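Local coordinates for crystal protein (Bacillus thuringiensis serovar dakota, PDB 2ZTB) that is a toxin that recognizes cancer cells and probably kills them by forming pores in their membranes, at residues L88-N91 and P95-T98. Sequence-based numbering, arbitrary orientation.
Sequences LTNN and PFTT
A beta-arch at one far end of the elongated chain brings Asn90, on strand 61-90, against Phe96, at the start of strand 96-116, across the short loop that joins them; the centre of the contact lies about 52 Å from the centre of the chain. The axes of segments 88-90 and 96-98 come no closer than 9.5 Å and run at 157°, nearly antiparallel, and no hydrogen bond links the two segments. Side chains bridge the gap instead. OD1 of Asn90 sits at the edge of the Phe96 ring, near its plane, 3.5 Å from CD1 of Phe96; the amide and ring planes are turned 59° against each other. Phe96 reaches this place with CG set between its backbone N and carbonyl carbon (chi1 71°), which swings the ring over to the other strand, where CE1 also approaches the carbonyl O of Thr89 at 4.0 Å. ND2 of Asn90 rests 3.4 Å from CA of Pro95 and donates hydrogen bonds to the carbonyls of Val164 and Glu94 and a weak one to that of Pro165, while OD1 is bonded to OG1 of Thr92. The buried amide thus ties the loop to the end of strand 147-164 and is fixed in its rotation. Farther from the loop, CD1 of Leu88 touches CG2 of Thr98 at 3.8 Å, and this methyl of Thr98 also lies at the edge of the Phe96 ring. The backbones pair elsewhere: Leu88 and Asn90 with Arg170 and Ser168, Phe96 and Thr98 with Val164 and Val162. Two consecutive strands, bridged by side chains while each pairs with another strand, form a beta-arch, as where a chain crosses between the layers of a beta-sandwich.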
# COMPACT_ATOMS: atom_id res chain seq x y z
N LEU A 88 20.50 9.37 39.73
CA LEU A 88 20.42 9.39 41.19
C LEU A 88 21.59 10.20 41.76
O LEU A 88 22.75 9.92 41.47
CB LEU A 88 20.43 7.97 41.77
CG LEU A 88 19.25 7.03 41.47
CD1 LEU A 88 19.54 5.61 41.94
CD2 LEU A 88 17.95 7.56 42.10
N THR A 89 21.28 11.20 42.58
CA THR A 89 22.31 12.03 43.20
C THR A 89 22.44 11.71 44.69
O THR A 89 21.44 11.68 45.41
CB THR A 89 22.08 13.54 42.95
OG1 THR A 89 22.00 13.78 41.54
CG2 THR A 89 23.21 14.38 43.53
N ASN A 90 23.67 11.45 45.13
CA ASN A 90 23.98 11.22 46.54
C ASN A 90 24.73 12.42 47.13
O ASN A 90 25.93 12.58 46.90
CB ASN A 90 24.78 9.93 46.74
CG ASN A 90 24.80 9.47 48.19
OD1 ASN A 90 24.28 10.14 49.09
ND2 ASN A 90 25.42 8.31 48.44
N ASN A 91 24.00 13.24 47.87
CA ASN A 91 24.55 14.46 48.46
C ASN A 91 25.06 14.27 49.89
O ASN A 91 25.40 15.24 50.55
CB ASN A 91 23.53 15.61 48.39
CG ASN A 91 23.39 16.19 47.00
OD1 ASN A 91 24.38 16.61 46.39
ND2 ASN A 91 22.17 16.22 46.48
N PRO A 95 27.40 6.23 51.24
CA PRO A 95 26.72 5.60 50.11
C PRO A 95 25.33 5.12 50.51
O PRO A 95 25.09 4.81 51.68
CB PRO A 95 27.63 4.40 49.78
CG PRO A 95 28.40 4.15 51.03
CD PRO A 95 28.62 5.50 51.62
N PHE A 96 24.40 5.10 49.55
CA PHE A 96 23.12 4.43 49.76
C PHE A 96 22.76 3.52 48.58
O PHE A 96 23.17 3.77 47.44
CB PHE A 96 22.00 5.43 50.11
CG PHE A 96 21.54 6.29 48.95
CD1 PHE A 96 21.90 7.64 48.89
CD2 PHE A 96 20.73 5.77 47.94
CE1 PHE A 96 21.48 8.45 47.84
CE2 PHE A 96 20.30 6.57 46.88
CZ PHE A 96 20.68 7.92 46.82
N THR A 97 22.03 2.45 48.86
CA THR A 97 21.47 1.64 47.80
C THR A 97 19.95 1.76 47.81
O THR A 97 19.33 1.85 48.87
CB THR A 97 21.98 0.16 47.76
OG1 THR A 97 20.91 -0.77 48.01
CG2 THR A 97 23.12 -0.07 48.69
N THR A 98 19.38 1.79 46.61
CA THR A 98 17.95 2.03 46.45
C THR A 98 17.40 1.32 45.21
O THR A 98 18.10 1.13 44.22
CB THR A 98 17.63 3.54 46.42
OG1 THR A 98 16.22 3.73 46.53
CG2 THR A 98 18.14 4.20 45.14